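Local coordinates for Blo t 1 allergen (Blomia tropicalis, PDB 5JT8), which probably acts as a papain-like cysteine protease, here with its inhibitory propeptide still attached, and is a mite allergen recognised by antibodies, at residues D118-A123 and I284-G289; E159-E164 and R203-N208; Q163-C168 and T197-E202; I298-W303 and G310-V315. All coordinates share one frame; numbering follows the deposited sequence.

How the interactions relate
All four contacts lie in the papain-like part of the chain. Residues 118-123 are met by strand 281-291 in interaction 1, closing a loop of 160 residues. Inside that loop, helix 162-168 starts both interaction 2 and interaction 3, which closes the shorter loop; the two share Gln163, Glu164 and one water, and their centres are about 6 Å apart. Together they fasten this helix to the loop following helix 187-196. Past strand 281-291 comes interaction 4, a hairpin between strands 294-300 and 312-316. Interactions 1 and 4 belong to one sheet, with centres about 11 Å apart, whereas interactions 2 and 3 lie over 20 Å, centre to centre, from either.

Interaction 1: residues D118-A123 and I284-G289; sequences DWRQKA and ILVGWG
Trp119 meets Val286 through backbone and side chain together. Trp119 N donates to Val286 O at 2.9 Å (167°), and the same oxygen lies 3.3 Å from CD1 of the Trp119 indole, approaching it obliquely. That closeness follows from the first torsion: CG stands beside the backbone N (chi1 -83°), which brings CD1, the pyrrole carbon, alongside the Val286 carbonyl oxygen. The two CB atoms are 4.4 Å apart. One residue earlier, Asp118 and Gly287 form an antiparallel non-hydrogen-bonded pair with CA atoms separated by 4.5 Å, and the glycine leaves room for this approach. The pairing adds the short strand 117-118 to the sheet of the papain fold alongside strand 281-291, just before the chain turns into the short helix 119-122. Asp118 caps that helix, its OD1 accepting from Arg120 N at 3.0 Å from above the carboxylate plane. The Arg120 side chain then curls back into a salt bridge, gripping the carboxylate side-on through NE and NH2: NH2 reaches OD2 of Asp118 at 2.8 Å, while NE bonds to both oxygens. Asp118 CG lies in the guanidinium plane, so the two flat groups hold each other's rotation, and Arg120 CG rests 4.3 Å from Val286 CG2. Farther out, Arg120 NH2 also bonds to Tyr314 OH. Trp119 NE1 donates a hydrogen bond to Ile244 O, while Phe117 meets the indole edge-to-face.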
# COMPACT_ATOMS: atom_id res chain seq x y z
N ASP A 118 -17.29 -5.56 -0.53
CA ASP A 118 -16.17 -5.68 0.40
C ASP A 118 -15.58 -7.09 0.28
O ASP A 118 -16.17 -8.04 0.78
CB ASP A 118 -16.64 -5.38 1.83
CG ASP A 118 -15.50 -5.23 2.83
OD1 ASP A 118 -14.35 -5.59 2.49
OD2 ASP A 118 -15.74 -4.75 3.95
N TRP A 119 -14.43 -7.23 -0.38
CA TRP A 119 -13.81 -8.55 -0.48
C TRP A 119 -13.51 -9.18 0.89
O TRP A 119 -13.46 -10.41 1.01
CB TRP A 119 -12.53 -8.49 -1.31
CG TRP A 119 -12.78 -8.56 -2.77
CD1 TRP A 119 -12.53 -7.57 -3.70
CD2 TRP A 119 -13.32 -9.66 -3.51
NE1 TRP A 119 -12.89 -8.00 -4.95
CE2 TRP A 119 -13.38 -9.27 -4.87
CE3 TRP A 119 -13.79 -10.94 -3.15
CZ2 TRP A 119 -13.87 -10.12 -5.87
CZ3 TRP A 119 -14.28 -11.77 -4.14
CH2 TRP A 119 -14.32 -11.35 -5.49
N ARG A 120 -13.35 -8.36 1.93
CA ARG A 120 -13.14 -8.90 3.28
C ARG A 120 -14.32 -9.77 3.75
O ARG A 120 -14.17 -10.60 4.66
CB ARG A 120 -12.94 -7.79 4.30
CG ARG A 120 -11.72 -6.90 4.09
CD ARG A 120 -11.70 -5.78 5.13
NE ARG A 120 -12.87 -4.91 5.00
CZ ARG A 120 -13.08 -3.82 5.72
NH1 ARG A 120 -12.20 -3.44 6.64
NH2 ARG A 120 -14.19 -3.09 5.53
N GLN A 121 -15.48 -9.56 3.15
CA GLN A 121 -16.67 -10.30 3.54
C GLN A 121 -16.99 -11.40 2.56
O GLN A 121 -17.75 -12.31 2.88
CB GLN A 121 -17.88 -9.36 3.69
CG GLN A 121 -17.91 -8.64 5.02
CD GLN A 121 -18.92 -7.51 5.06
OE1 GLN A 121 -20.10 -7.72 4.80
NE2 GLN A 121 -18.46 -6.32 5.41
N LYS A 122 -16.43 -11.32 1.36
CA LYS A 122 -16.72 -12.32 0.33
C LYS A 122 -15.68 -13.44 0.33
O LYS A 122 -15.84 -14.48 -0.30
CB LYS A 122 -16.77 -11.66 -1.06
CG LYS A 122 -17.57 -10.36 -1.11
CD LYS A 122 -18.18 -10.13 -2.47
CE LYS A 122 -19.37 -11.07 -2.70
NZ LYS A 122 -20.06 -10.81 -4.00
N ALA A 123 -14.60 -13.21 1.06
CA ALA A 123 -13.46 -14.10 1.03
C ALA A 123 -12.69 -13.91 2.31
O ALA A 123 -12.80 -12.87 2.97
CB ALA A 123 -12.58 -13.81 -0.19
N ILE A 284 -3.72 -1.40 -1.46
CA ILE A 284 -4.72 -2.24 -2.13
C ILE A 284 -6.14 -1.74 -1.87
O ILE A 284 -6.49 -1.44 -0.73
CB ILE A 284 -4.60 -3.72 -1.64
CG1 ILE A 284 -3.22 -4.29 -1.99
CG2 ILE A 284 -5.71 -4.59 -2.21
CD1 ILE A 284 -2.92 -5.61 -1.24
N LEU A 285 -6.94 -1.64 -2.92
CA LEU A 285 -8.38 -1.45 -2.76
C LEU A 285 -9.05 -2.81 -2.68
O LEU A 285 -8.83 -3.66 -3.54
CB LEU A 285 -8.98 -0.65 -3.92
CG LEU A 285 -8.56 0.81 -4.13
CD1 LEU A 285 -9.22 1.38 -5.39
CD2 LEU A 285 -8.95 1.61 -2.89
N VAL A 286 -9.84 -3.03 -1.64
CA VAL A 286 -10.52 -4.30 -1.50
C VAL A 286 -12.02 -4.13 -1.60
O VAL A 286 -12.76 -5.09 -1.49
CB VAL A 286 -10.20 -4.99 -0.16
CG1 VAL A 286 -8.70 -5.33 -0.06
CG2 VAL A 286 -10.66 -4.15 1.01
N GLY A 287 -12.47 -2.90 -1.81
CA GLY A 287 -13.89 -2.65 -1.98
C GLY A 287 -14.34 -1.22 -1.78
O GLY A 287 -13.54 -0.28 -1.76
N TRP A 288 -15.64 -1.05 -1.62
CA TRP A 288 -16.22 0.26 -1.45
C TRP A 288 -17.54 0.17 -0.73
O TRP A 288 -18.11 -0.91 -0.62
CB TRP A 288 -16.43 0.93 -2.81
CG TRP A 288 -17.51 0.28 -3.61
CD1 TRP A 288 -18.84 0.57 -3.58
CD2 TRP A 288 -17.36 -0.78 -4.57
NE1 TRP A 288 -19.53 -0.24 -4.46
CE2 TRP A 288 -18.64 -1.07 -5.08
CE3 TRP A 288 -16.26 -1.50 -5.05
CZ2 TRP A 288 -18.86 -2.04 -6.06
CZ3 TRP A 288 -16.48 -2.47 -6.01
CH2 TRP A 288 -17.77 -2.73 -6.50
N GLY A 289 -18.01 1.32 -0.27
CA GLY A 289 -19.26 1.39 0.44
C GLY A 289 -19.72 2.83 0.55
O GLY A 289 -19.05 3.74 0.07

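Interaction 2: residues E159-E164 and R203-N208; sequences ELSEQE and RNYPYN. Unlike the reference sequence in segment 203-208: Arg203 (reference Glu).
Ser161, at the N-cap of helix 162-168, turns its hydroxyl to the carbonyl of Tyr205. OG is modelled only 2.5 Å from Tyr205 O, a very short hydrogen bond whose exact length is doubtful; OG of Ser161 also accepts from Glu164 N at 3.1 Å, the capping bond. A water beside it accepts from Gln163 N and donates to Tyr205 O, giving that carbonyl a second donor. Glu162 adds a light touch of CB toward the Tyr207 ring. Gln163 does more. CG lies anti to the backbone N (chi1 -171°) and the chain bends at chi2, which takes the aliphatic part across Tyr205, CG 3.4 Å from its CE1, and carries the amide on toward Tyr207. There OE1 accepts from Asn208 N at 2.8 Å; the bond is nearly straight at the hydrogen (173°), though the donor is tilted from the carbonyl plane. NE2 bonds to Arg210 O, so both ends of the amide are engaged. At Glu164, CA stands 3.8 Å above the Tyr205 ring plane over its centre, and CB makes an off-centre CH-pi contact, 4.1 Å from the centroid. Tyr205 OH bonds to Asp167 of the same helix, and Tyr207 OH reaches Gln131 O and Ser136 OG, next to the oxidised Cys137. The arrangement is a serine-capped helix start, bound across its first turn to an extended loop of the papain-like domain.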
# COMPACT_ATOMS: atom_id res chain seq x y z
N GLU A 159 0.85 -17.11 2.54
CA GLU A 159 1.61 -15.92 2.85
C GLU A 159 2.85 -15.93 1.97
O GLU A 159 3.74 -16.77 2.15
CB GLU A 159 1.98 -15.87 4.32
CG GLU A 159 2.71 -14.60 4.69
CD GLU A 159 2.96 -14.47 6.17
OE1 GLU A 159 2.62 -15.41 6.92
OE2 GLU A 159 3.51 -13.42 6.57
N LEU A 160 2.90 -15.00 1.02
CA LEU A 160 4.01 -14.93 0.09
C LEU A 160 5.16 -14.10 0.64
O LEU A 160 4.98 -13.28 1.55
CB LEU A 160 3.54 -14.37 -1.24
CG LEU A 160 2.45 -15.18 -1.95
CD1 LEU A 160 1.98 -14.47 -3.21
CD2 LEU A 160 2.91 -16.59 -2.27
N SER A 161 6.34 -14.32 0.08
CA SER A 161 7.56 -13.62 0.48
C SER A 161 7.72 -12.26 -0.21
O SER A 161 8.14 -12.19 -1.37
CB SER A 161 8.78 -14.49 0.17
OG SER A 161 9.99 -13.85 0.52
N GLU A 162 7.40 -11.18 0.50
CA GLU A 162 7.73 -9.84 0.03
C GLU A 162 9.23 -9.66 -0.13
O GLU A 162 9.69 -8.93 -1.01
CB GLU A 162 7.18 -8.76 0.97
CG GLU A 162 5.69 -8.50 0.83
CD GLU A 162 4.84 -9.53 1.57
OE1 GLU A 162 5.41 -10.40 2.27
OE2 GLU A 162 3.59 -9.46 1.46
N GLN A 163 10.00 -10.31 0.74
CA GLN A 163 11.45 -10.13 0.74
C GLN A 163 12.05 -10.64 -0.58
O GLN A 163 13.01 -10.06 -1.10
CB GLN A 163 12.09 -10.86 1.94
CG GLN A 163 13.58 -10.57 2.17
CD GLN A 163 13.86 -9.14 2.57
OE1 GLN A 163 13.29 -8.62 3.53
NE2 GLN A 163 14.74 -8.48 1.81
N GLU A 164 11.48 -11.71 -1.12
CA GLU A 164 11.98 -12.24 -2.38
C GLU A 164 11.74 -11.22 -3.50
O GLU A 164 12.54 -11.10 -4.42
CB GLU A 164 11.31 -13.58 -2.75
CG GLU A 164 11.88 -14.15 -4.07
CD GLU A 164 11.28 -15.47 -4.49
OE1 GLU A 164 10.29 -15.93 -3.86
OE2 GLU A 164 11.78 -16.04 -5.49
N ARG A 203 7.72 -18.41 4.83
CA ARG A 203 8.54 -19.36 5.60
C ARG A 203 9.92 -19.59 4.99
O ARG A 203 10.89 -19.80 5.70
CB ARG A 203 7.87 -20.74 5.69
CG ARG A 203 6.56 -20.84 6.46
CD ARG A 203 5.83 -22.10 5.98
NE ARG A 203 6.77 -23.21 5.79
CZ ARG A 203 6.75 -24.06 4.77
NH1 ARG A 203 5.81 -23.97 3.83
NH2 ARG A 203 7.66 -25.03 4.70
N ASN A 204 9.97 -19.61 3.67
CA ASN A 204 11.17 -20.02 2.96
C ASN A 204 12.06 -18.85 2.59
O ASN A 204 13.23 -19.03 2.27
CB ASN A 204 10.78 -20.82 1.72
CG ASN A 204 10.23 -22.19 2.06
OD1 ASN A 204 9.11 -22.53 1.72
ND2 ASN A 204 11.04 -22.99 2.75
N TYR A 205 11.52 -17.63 2.64
CA TYR A 205 12.32 -16.45 2.33
C TYR A 205 11.74 -15.33 3.20
O TYR A 205 10.95 -14.52 2.71
CB TYR A 205 12.23 -16.09 0.82
CG TYR A 205 13.31 -15.15 0.28
CD1 TYR A 205 13.85 -14.15 1.08
CD2 TYR A 205 13.90 -15.37 -0.97
CE1 TYR A 205 14.85 -13.32 0.62
CE2 TYR A 205 14.91 -14.52 -1.46
CZ TYR A 205 15.39 -13.51 -0.65
OH TYR A 205 16.41 -12.67 -1.10
N PRO A 206 12.11 -15.29 4.48
CA PRO A 206 11.48 -14.39 5.47
C PRO A 206 11.81 -12.90 5.32
O PRO A 206 12.87 -12.54 4.80
CB PRO A 206 12.03 -14.91 6.82
CG PRO A 206 12.68 -16.23 6.51
CD PRO A 206 13.12 -16.17 5.10
N TYR A 207 10.92 -12.05 5.82
CA TYR A 207 11.05 -10.60 5.66
C TYR A 207 11.99 -9.97 6.69
O TYR A 207 11.87 -10.21 7.90
CB TYR A 207 9.66 -9.96 5.75
CG TYR A 207 9.64 -8.48 5.43
CD1 TYR A 207 10.05 -8.00 4.18
CD2 TYR A 207 9.20 -7.55 6.36
CE1 TYR A 207 10.03 -6.65 3.88
CE2 TYR A 207 9.18 -6.19 6.07
CZ TYR A 207 9.61 -5.75 4.84
OH TYR A 207 9.59 -4.40 4.56
N ASN A 208 12.93 -9.15 6.22
CA ASN A 208 13.89 -8.51 7.13
C ASN A 208 13.89 -6.98 7.00
O ASN A 208 14.75 -6.30 7.56
CB ASN A 208 15.31 -9.03 6.88
CG ASN A 208 15.50 -10.46 7.35
OD1 ASN A 208 15.29 -10.76 8.52
ND2 ASN A 208 15.89 -11.34 6.44
O HOH W 1 9.43 -12.07 2.79

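Interaction 3: residues Q163-C168 and T197-E202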
# COMPACT_ATOMS: atom_id res chain seq x y z
N GLN A 163 10.00 -10.31 0.74
CA GLN A 163 11.45 -10.13 0.74
C GLN A 163 12.05 -10.64 -0.58
O GLN A 163 13.01 -10.06 -1.10
CB GLN A 163 12.09 -10.86 1.94
CG GLN A 163 13.58 -10.57 2.17
CD GLN A 163 13.86 -9.14 2.57
OE1 GLN A 163 13.29 -8.62 3.53
NE2 GLN A 163 14.74 -8.48 1.81
N GLU A 164 11.48 -11.71 -1.12
CA GLU A 164 11.98 -12.24 -2.38
C GLU A 164 11.74 -11.22 -3.50
O GLU A 164 12.54 -11.10 -4.42
CB GLU A 164 11.31 -13.58 -2.75
CG GLU A 164 11.88 -14.15 -4.07
CD GLU A 164 11.28 -15.47 -4.49
OE1 GLU A 164 10.29 -15.93 -3.86
OE2 GLU A 164 11.78 -16.04 -5.49
N LEU A 165 10.63 -10.49 -3.42
CA LEU A 165 10.37 -9.42 -4.37
C LEU A 165 11.41 -8.31 -4.21
O LEU A 165 11.98 -7.82 -5.20
CB LEU A 165 8.96 -8.86 -4.19
CG LEU A 165 7.80 -9.70 -4.73
CD1 LEU A 165 6.47 -9.08 -4.36
CD2 LEU A 165 7.93 -9.90 -6.27
N VAL A 166 11.66 -7.93 -2.97
CA VAL A 166 12.58 -6.84 -2.66
C VAL A 166 13.96 -7.10 -3.23
O VAL A 166 14.60 -6.21 -3.80
CB VAL A 166 12.65 -6.61 -1.15
CG1 VAL A 166 13.84 -5.73 -0.78
CG2 VAL A 166 11.34 -6.00 -0.64
N ASP A 167 14.41 -8.35 -3.13
CA ASP A 167 15.77 -8.67 -3.52
C ASP A 167 15.92 -9.08 -4.97
O ASP A 167 16.93 -8.78 -5.59
CB ASP A 167 16.29 -9.78 -2.63
CG ASP A 167 16.34 -9.37 -1.19
OD1 ASP A 167 16.32 -8.14 -0.93
OD2 ASP A 167 16.37 -10.26 -0.33
N CYS A 168 14.91 -9.75 -5.51
CA CYS A 168 15.12 -10.42 -6.77
C CYS A 168 14.54 -9.64 -7.94
O CYS A 168 14.75 -10.03 -9.09
CB CYS A 168 14.55 -11.83 -6.70
SG CYS A 168 15.31 -12.81 -5.36
N THR A 197 8.72 -16.11 -12.65
CA THR A 197 9.50 -16.86 -11.66
C THR A 197 8.62 -17.45 -10.56
O THR A 197 8.83 -18.57 -10.12
CB THR A 197 10.57 -15.96 -11.01
OG1 THR A 197 11.40 -15.39 -12.04
CG2 THR A 197 11.45 -16.74 -10.01
N GLY A 198 7.62 -16.68 -10.13
CA GLY A 198 6.79 -17.04 -9.00
C GLY A 198 7.45 -16.75 -7.66
O GLY A 198 8.67 -16.60 -7.58
N LEU A 199 6.65 -16.65 -6.60
CA LEU A 199 7.17 -16.38 -5.26
C LEU A 199 7.02 -17.59 -4.35
O LEU A 199 6.01 -18.28 -4.39
CB LEU A 199 6.45 -15.19 -4.62
CG LEU A 199 6.68 -13.82 -5.22
CD1 LEU A 199 5.66 -12.82 -4.64
CD2 LEU A 199 8.11 -13.37 -4.96
N VAL A 200 8.03 -17.85 -3.52
CA VAL A 200 7.90 -18.87 -2.49
C VAL A 200 7.17 -18.24 -1.31
O VAL A 200 7.00 -17.02 -1.25
CB VAL A 200 9.25 -19.46 -2.02
CG1 VAL A 200 9.98 -20.16 -3.16
CG2 VAL A 200 10.12 -18.37 -1.38
N GLU A 201 6.76 -19.07 -0.35
CA GLU A 201 6.10 -18.55 0.84
C GLU A 201 7.07 -17.86 1.78
O GLU A 201 8.28 -18.12 1.76
CB GLU A 201 5.38 -19.67 1.59
CG GLU A 201 4.05 -20.10 0.99
CD GLU A 201 3.63 -21.46 1.53
OE1 GLU A 201 4.30 -22.46 1.19
OE2 GLU A 201 2.66 -21.51 2.32
N GLU A 202 6.50 -16.99 2.61
CA GLU A 202 7.20 -16.31 3.68
C GLU A 202 8.16 -17.20 4.48
O GLU A 202 9.29 -16.80 4.77
CB GLU A 202 6.17 -15.67 4.63
CG GLU A 202 6.77 -14.98 5.82
CD GLU A 202 7.52 -13.72 5.45
OE1 GLU A 202 7.28 -13.20 4.34
OE2 GLU A 202 8.33 -13.24 6.26
O HOH W 1 9.43 -12.07 2.79
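The first turns of helix 162-168 pass the loop 197-202 at a CA separation of 7.0 Å between Glu164 and Leu199, the loop leaving helix 187-196 at Thr197 and turning at Gly198, whose phi is positive (79°). Glu164 spans the separation. Its chain is stretched out beyond CG, and OE1 accepts from Val200 N at 3.0 Å; the bond is nearly straight (165°) and arrives almost along the C-O axis. Leu199 runs past this chain in the opposite direction, placing CD2 3.5 Å from OE1 and near the Glu164 methylenes as well. The same methyl reaches Leu165, where CD2 of Leu199 lies 3.7 Å from CG of Leu165; the two leucines lie roughly perpendicular, with Ala190 of helix 187-196 against Leu165. Val200 brings a methyl, CG2, to 3.5 Å from OE1 of Glu164. At the other end of the loop, the water that accepts from the backbone N of Gln163 donates to Glu202 OE1 at 2.9 Å. On the helix, Gln163 NE2 makes two weak bonds to the Asp167 carboxylate, and Cys168 is joined to Cys214 by a disulfide. Within this buried, largely apolar packing the Glu164 carboxylate has a partner for each oxygen: Val200 N for OE1, and both the Arg222 salt bridge and Tyr193 OH for OE2. Such surroundings would probably keep it ionised.

Interaction 4: residues I298-W303 and G310-V315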
# COMPACT_ATOMS: atom_id res chain seq x y z
N ILE A 298 -12.41 1.20 0.34
CA ILE A 298 -11.77 0.43 1.42
C ILE A 298 -10.33 0.10 1.03
O ILE A 298 -10.07 -0.60 0.04
CB ILE A 298 -12.51 -0.86 1.74
CG1 ILE A 298 -14.02 -0.58 1.93
CG2 ILE A 298 -11.90 -1.51 2.97
CD1 ILE A 298 -14.88 -1.84 2.00
N ILE A 299 -9.39 0.62 1.82
CA ILE A 299 -7.97 0.49 1.53
C ILE A 299 -7.27 -0.48 2.46
O ILE A 299 -7.30 -0.32 3.68
CB ILE A 299 -7.28 1.87 1.61
CG1 ILE A 299 -7.69 2.72 0.41
CG2 ILE A 299 -5.76 1.73 1.65
CD1 ILE A 299 -7.07 4.10 0.40
N ARG A 300 -6.65 -1.50 1.88
CA ARG A 300 -5.78 -2.38 2.66
C ARG A 300 -4.35 -1.86 2.64
O ARG A 300 -3.71 -1.82 1.58
CB ARG A 300 -5.82 -3.81 2.14
CG ARG A 300 -4.76 -4.71 2.74
CD ARG A 300 -4.82 -6.09 2.13
NE ARG A 300 -3.70 -6.93 2.54
CZ ARG A 300 -3.78 -7.90 3.45
NH1 ARG A 300 -4.94 -8.15 4.06
NH2 ARG A 300 -2.71 -8.61 3.75
N ASN A 301 -3.86 -1.48 3.82
CA ASN A 301 -2.54 -0.88 3.95
C ASN A 301 -1.57 -1.91 4.53
O ASN A 301 -1.99 -2.97 4.98
CB ASN A 301 -2.62 0.38 4.83
CG ASN A 301 -1.44 1.33 4.64
OD1 ASN A 301 -0.45 0.99 3.99
ND2 ASN A 301 -1.55 2.51 5.22
N SER A 302 -0.27 -1.60 4.50
CA SER A 302 0.76 -2.51 5.00
C SER A 302 1.56 -1.89 6.15
O SER A 302 2.79 -1.98 6.19
CB SER A 302 1.70 -2.92 3.86
OG SER A 302 2.24 -1.77 3.21
N TRP A 303 0.85 -1.26 7.08
CA TRP A 303 1.49 -0.58 8.20
C TRP A 303 1.06 -1.15 9.56
O TRP A 303 1.06 -0.44 10.57
CB TRP A 303 1.19 0.92 8.16
CG TRP A 303 1.81 1.66 6.99
CD1 TRP A 303 2.78 1.20 6.15
CD2 TRP A 303 1.48 2.98 6.55
NE1 TRP A 303 3.09 2.16 5.22
CE2 TRP A 303 2.30 3.26 5.43
CE3 TRP A 303 0.58 3.96 6.98
CZ2 TRP A 303 2.24 4.48 4.74
CZ3 TRP A 303 0.51 5.17 6.29
CH2 TRP A 303 1.34 5.41 5.19
N GLY A 310 -7.90 -1.47 12.24
CA GLY A 310 -7.31 -2.79 12.07
C GLY A 310 -6.46 -2.93 10.81
O GLY A 310 -6.33 -4.03 10.26
N GLY A 311 -5.87 -1.84 10.35
CA GLY A 311 -4.94 -1.89 9.22
C GLY A 311 -5.61 -1.48 7.92
O GLY A 311 -4.95 -1.39 6.87
N TYR A 312 -6.92 -1.24 8.00
CA TYR A 312 -7.72 -0.82 6.86
C TYR A 312 -8.13 0.64 7.01
O TYR A 312 -8.37 1.11 8.12
CB TYR A 312 -8.96 -1.72 6.71
CG TYR A 312 -8.63 -3.13 6.24
CD1 TYR A 312 -8.53 -3.42 4.89
CD2 TYR A 312 -8.41 -4.16 7.15
CE1 TYR A 312 -8.22 -4.70 4.45
CE2 TYR A 312 -8.10 -5.44 6.72
CZ TYR A 312 -8.00 -5.69 5.36
OH TYR A 312 -7.69 -6.95 4.91
N GLY A 313 -8.22 1.37 5.90
CA GLY A 313 -8.59 2.77 5.96
C GLY A 313 -9.73 3.08 5.02
O GLY A 313 -9.97 2.34 4.07
N TYR A 314 -10.41 4.19 5.27
CA TYR A 314 -11.53 4.58 4.44
C TYR A 314 -11.33 5.98 3.86
O TYR A 314 -11.19 6.95 4.61
CB TYR A 314 -12.84 4.49 5.24
CG TYR A 314 -13.06 3.12 5.84
CD1 TYR A 314 -13.52 2.06 5.07
CD2 TYR A 314 -12.76 2.87 7.19
CE1 TYR A 314 -13.71 0.81 5.62
CE2 TYR A 314 -12.96 1.61 7.74
CZ TYR A 314 -13.44 0.59 6.95
OH TYR A 314 -13.63 -0.66 7.48
N VAL A 315 -11.30 6.07 2.54
CA VAL A 315 -11.14 7.36 1.88
C VAL A 315 -12.31 7.63 0.95
O VAL A 315 -12.71 6.77 0.17
CB VAL A 315 -9.83 7.45 1.04
CG1 VAL A 315 -9.75 8.80 0.30
CG2 VAL A 315 -8.62 7.27 1.92
O HOH W 2 -1.81 -1.21 7.65
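Arg300 and Tyr312 face each other as a non-hydrogen-bonded pair, their side chains slanting across one another on the face of the sheet that also carries Ile298 and Tyr314. The arginine is stretched from CG to NE, and its CB lies 3.4 Å from CE1 of the Tyr312 ring. At the far end NH1 donates to Tyr312 OH, 3.1 Å away and bent to 137°; the hydroxyl sits at the guanidinium edge, near its plane, although guanidinium and ring are turned 67° apart. NH1 and NH2 of Arg300 bond in addition to Thr126 O and Arg127 O, while Tyr312 makes a cation-pi contact with Arg120. Ile298 and Tyr314 instead run alongside one another in a common direction, so that Ile298 CG1 meets the ring edge 4.0 Å from CE1. Ile299 extends to the other face, its CD1 3.8 Å from Val315 CG2. Between the strands, Ile299 and Gly313 form a hydrogen-bonded pair, Ile299 N to Gly313 O and Gly313 N to Ile299 O, each 2.9 Å. Beyond the strand, Asn301 N still reaches Gly311 O at 3.2 Å, and a water that accepts from Trp303 N donates to the same oxygen. Asn301 OD1 accepts from Ser302 N at 2.6 Å and from His281 NE2, and Trp303 stacks on that imidazole, an arrangement that probably matches the histidine-asparagine pair of papain-like proteases. Held at its backbone by Gly311 O and at OD1 by these two donors, the Asn301 amide is probably kept in place beside His281.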